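Local atomic coordinates of beta-galactosidase (Marinomonas sp. ef1, PDB entry 6Y2K), a protein that probably hydrolyses terminal beta-galactose residues from beta-galactosides, as a cold-active, hexameric enzyme of glycoside hydrolase family 42. Residues A[410-415]-A[599-604]; A[493-498]-A[580-585]. One frame throughout, in Å; residues are numbered along the deposited sequence.

Contact 1. Residues A[410-415]-A[599-604]; sequences GKVALM and AGLSTY
The isobutyl group of Leu601 is aimed at Val412 by two torsions: chi1 of -51° turns CG opposite the carbonyl carbon, and chi2 of 179° then stretches CD1 to the far end of the chain, anti to CA. Val412 answers with CG2, the branch lying beside its own backbone N. The contact belongs to the alpha/beta trimerisation domain, where strand 412-415 runs parallel between strands 453-456 and 467-470 and meets the loop that leaves helix 585-598. That helix ends in a Schellman motif: Gly600, with phi of 78°, is the first residue outside helical geometry, and the next residue, Leu601, points its side chain toward the start of the strand.

The meeting is purely apolar and small, burying 117 Å² in total, and no hydrogen bond crosses it. The backbones stay well apart, the CA atoms of Lys411 and Leu601 being 8.2 Å from each other, and side chains from both segments close the gap. The two methyls of Leu601 divide the work: CD1 goes to the buried Val412, CD2 to the foot of Lys411. Valine and leucine meet at a slant, through one methyl of each. Val412 also touches Leu467 of the neighbouring strand and Met446 of helix 435-448.

Beyond Leu601 the chain turns to the subunit interface, where Ser602 packs on Arg540 of a second subunit and Thr603 O receives a weak hydrogen bond from that same arginine. Lys411 marks the outer limit of the contact: its extended chain carries the ammonium group away from the leucine, leaving CB to touch Leu601 CD2 at 4.1 Å. On the inner side, Val412 CG2 and Leu601 CD1 press together at 3.4 Å, closer than methyl groups usually pack.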
# COMPACT_ATOMS: atom_id res chain seq x y z
N GLY A 410 -35.79 27.85 1.26
CA GLY A 410 -34.82 27.96 0.17
C GLY A 410 -35.53 28.13 -1.17
O GLY A 410 -36.74 27.88 -1.27
N LYS A 411 -34.78 28.57 -2.18
CA LYS A 411 -35.29 28.66 -3.55
C LYS A 411 -34.97 27.43 -4.39
O LYS A 411 -35.36 27.36 -5.57
CB LYS A 411 -34.73 29.92 -4.22
CG LYS A 411 -35.03 31.17 -3.43
CD LYS A 411 -34.89 32.43 -4.26
CE LYS A 411 -35.25 33.65 -3.43
NZ LYS A 411 -35.53 34.81 -4.31
N VAL A 412 -34.24 26.48 -3.80
CA VAL A 412 -33.99 25.17 -4.39
C VAL A 412 -34.81 24.14 -3.62
O VAL A 412 -34.76 24.12 -2.39
CB VAL A 412 -32.50 24.79 -4.32
CG1 VAL A 412 -32.26 23.40 -4.89
CG2 VAL A 412 -31.65 25.82 -5.05
N ALA A 413 -35.54 23.30 -4.35
CA ALA A 413 -36.32 22.21 -3.76
C ALA A 413 -35.78 20.85 -4.21
O ALA A 413 -35.47 20.65 -5.40
CB ALA A 413 -37.79 22.35 -4.13
N LEU A 414 -35.68 19.93 -3.25
CA LEU A 414 -35.39 18.53 -3.50
C LEU A 414 -36.64 17.74 -3.12
O LEU A 414 -37.08 17.81 -1.98
CB LEU A 414 -34.19 18.10 -2.65
CG LEU A 414 -33.67 16.66 -2.80
CD1 LEU A 414 -32.22 16.58 -2.35
CD2 LEU A 414 -34.51 15.64 -2.03
N MET A 415 -37.23 17.02 -4.07
CA MET A 415 -38.46 16.26 -3.82
C MET A 415 -38.17 14.88 -3.25
O MET A 415 -37.57 14.03 -3.94
CB MET A 415 -39.28 16.13 -5.11
CG MET A 415 -40.62 15.42 -4.95
SD MET A 415 -41.62 15.51 -6.45
CE MET A 415 -42.15 17.22 -6.36
N ALA A 599 -31.24 28.96 -13.41
CA ALA A 599 -32.30 29.38 -12.49
C ALA A 599 -32.09 30.74 -11.82
O ALA A 599 -32.92 31.16 -11.02
CB ALA A 599 -32.48 28.31 -11.42
N GLY A 600 -30.98 31.43 -12.11
CA GLY A 600 -30.72 32.74 -11.54
C GLY A 600 -30.21 32.74 -10.10
O GLY A 600 -30.27 33.77 -9.43
N LEU A 601 -29.71 31.59 -9.64
CA LEU A 601 -29.20 31.45 -8.27
C LEU A 601 -27.67 31.41 -8.28
O LEU A 601 -27.06 30.85 -9.19
CB LEU A 601 -29.73 30.16 -7.64
CG LEU A 601 -31.24 29.91 -7.69
CD1 LEU A 601 -31.58 28.57 -7.04
CD2 LEU A 601 -32.00 31.05 -7.01
N SER A 602 -27.06 31.99 -7.26
CA SER A 602 -25.61 31.96 -7.13
C SER A 602 -25.14 30.69 -6.41
O SER A 602 -25.88 30.09 -5.63
CB SER A 602 -25.11 33.21 -6.41
OG SER A 602 -25.61 33.26 -5.09
N THR A 603 -23.91 30.29 -6.69
CA THR A 603 -23.26 29.18 -6.00
C THR A 603 -21.83 29.57 -5.62
O THR A 603 -21.25 30.51 -6.18
CB THR A 603 -23.24 27.90 -6.86
OG1 THR A 603 -22.56 28.13 -8.10
CG2 THR A 603 -24.65 27.42 -7.13
N TYR A 604 -21.29 28.84 -4.65
CA TYR A 604 -19.97 29.08 -4.10
C TYR A 604 -19.44 27.75 -3.57
O TYR A 604 -20.10 27.14 -2.74
CB TYR A 604 -20.05 30.11 -2.95
CG TYR A 604 -18.70 30.60 -2.45
CD1 TYR A 604 -17.90 29.80 -1.62
CD2 TYR A 604 -18.22 31.87 -2.80
CE1 TYR A 604 -16.67 30.26 -1.17
CE2 TYR A 604 -17.00 32.33 -2.35
CZ TYR A 604 -16.22 31.52 -1.54
OH TYR A 604 -15.00 31.97 -1.09

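Contact 2. Residues A[493-498]-A[580-585]; sequences AGPRTG and GSCIDN
Pro495 packs its ring against the backbone of Gly580 and the start of strand 581-583, a fully buried contact just past the C-terminal ends of the adjacent parallel strands 490-493 and 576-579. The ring comes over the face of the Gly580-Ser581 peptide group: Pro495 CG stands 3.7 Å from Gly580 C and equally far from Ser581 N. Pro495 CA and Gly580 CA are 4.5 Å apart. The same CG reaches Cys582 SG at 4.3 Å, the sulfur lying obliquely off the CG corner, on the other side of the ring plane from the peptide.

The proline is the second residue of a type II beta turn, Gly494 to Thr497, and Cys582 centres an inverse gamma turn. Thr497 holds the beta turn shut twice over, Gly494 O accepting from Thr497 N at 3.2 Å and from Thr497 OG1 at 2.9 Å; the hydroxyl lies 36° out of the carbonyl plane, on the same face as the amide. Trp438 and Trp549 each touch both Pro495 and Cys582. Arg496, at positive phi, makes cation-pi contacts with Trp549 and Tyr433, while its NH1 and NH2 bond to Pro428 O and Gln427 O.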
# COMPACT_ATOMS: atom_id res chain seq x y z
N ALA A 493 -34.63 15.97 -13.33
CA ALA A 493 -35.15 14.66 -12.96
C ALA A 493 -34.00 13.66 -12.96
O ALA A 493 -33.25 13.56 -13.93
CB ALA A 493 -36.23 14.21 -13.93
N GLY A 494 -33.85 12.94 -11.85
CA GLY A 494 -32.74 12.02 -11.67
C GLY A 494 -33.07 10.61 -12.12
O GLY A 494 -34.20 10.33 -12.54
N PRO A 495 -32.09 9.70 -12.03
CA PRO A 495 -32.30 8.34 -12.54
C PRO A 495 -33.46 7.61 -11.85
O PRO A 495 -33.71 7.83 -10.66
CB PRO A 495 -30.97 7.63 -12.24
CG PRO A 495 -29.97 8.73 -12.11
CD PRO A 495 -30.71 9.90 -11.55
N ARG A 496 -34.13 6.76 -12.62
CA ARG A 496 -35.29 5.98 -12.16
C ARG A 496 -36.58 6.81 -12.00
O ARG A 496 -37.62 6.24 -11.64
CB ARG A 496 -34.98 5.16 -10.88
CG ARG A 496 -33.66 4.40 -10.97
CD ARG A 496 -33.30 3.60 -9.74
NE ARG A 496 -34.05 2.35 -9.64
CZ ARG A 496 -33.73 1.32 -8.86
NH1 ARG A 496 -32.66 1.37 -8.05
NH2 ARG A 496 -34.49 0.24 -8.86
N THR A 497 -36.55 8.11 -12.29
CA THR A 497 -37.76 8.93 -12.30
C THR A 497 -38.73 8.44 -13.40
O THR A 497 -38.33 8.23 -14.55
CB THR A 497 -37.45 10.43 -12.50
OG1 THR A 497 -36.73 10.93 -11.36
CG2 THR A 497 -38.75 11.24 -12.69
N GLY A 498 -39.99 8.26 -13.02
CA GLY A 498 -41.01 7.75 -13.93
C GLY A 498 -40.77 6.33 -14.45
O GLY A 498 -41.20 6.00 -15.56
N GLY A 580 -29.45 10.22 -16.09
CA GLY A 580 -29.67 8.78 -16.19
C GLY A 580 -28.67 7.89 -15.47
O GLY A 580 -28.88 6.68 -15.42
N SER A 581 -27.58 8.46 -14.96
CA SER A 581 -26.59 7.70 -14.17
C SER A 581 -26.27 8.42 -12.87
O SER A 581 -26.38 9.66 -12.81
CB SER A 581 -25.30 7.48 -14.97
OG SER A 581 -25.55 6.76 -16.18
N CYS A 582 -25.88 7.66 -11.84
CA CYS A 582 -25.50 8.24 -10.55
C CYS A 582 -24.06 8.77 -10.61
O CYS A 582 -23.09 8.12 -10.22
CB CYS A 582 -25.71 7.25 -9.39
SG CYS A 582 -27.45 6.79 -9.17
N ILE A 583 -23.97 9.98 -11.14
CA ILE A 583 -22.70 10.69 -11.30
C ILE A 583 -22.08 11.02 -9.95
O ILE A 583 -22.79 11.14 -8.94
CB ILE A 583 -22.86 11.96 -12.17
CG1 ILE A 583 -23.92 12.92 -11.60
CG2 ILE A 583 -23.19 11.55 -13.61
CD1 ILE A 583 -24.08 14.22 -12.35
N ASP A 584 -20.76 11.14 -9.93
CA ASP A 584 -20.01 11.38 -8.69
C ASP A 584 -20.20 12.80 -8.12
O ASP A 584 -20.83 13.67 -8.76
CB ASP A 584 -18.51 11.02 -8.87
CG ASP A 584 -17.75 11.97 -9.81
OD1 ASP A 584 -18.15 13.14 -10.03
OD2 ASP A 584 -16.70 11.53 -10.33
N ASN A 585 -19.68 13.02 -6.92
CA ASN A 585 -19.83 14.31 -6.23
C ASN A 585 -19.34 15.52 -7.06
O ASN A 585 -19.99 16.57 -7.07
CB ASN A 585 -19.10 14.25 -4.87
CG ASN A 585 -19.04 15.60 -4.17
OD1 ASN A 585 -18.02 16.30 -4.25
ND2 ASN A 585 -20.11 15.98 -3.49

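Both contacts lie in the trimerisation domain and reach the same mixed sheet, with centres 18 Å apart and nearest atoms about 8 Å apart. Contact 2 is wholly buried, whereas contact 1 grades from the buried Val412 to the exposed Lys411 and has a second subunit next to its loop. Helix 585-598 joins them: 580-585 runs into its start, where Asp584 is the N-cap, and 599-604 leaves its end. Helix 435-448 also packs against both, through Met446 in one and Trp438 in the other. Neither has a hydrogen bond between its segments; aliphatic side chains meet in contact 1, methyl on methyl and methyl on a lysine CB, a proline ring meets peptide and sulfur in contact 2.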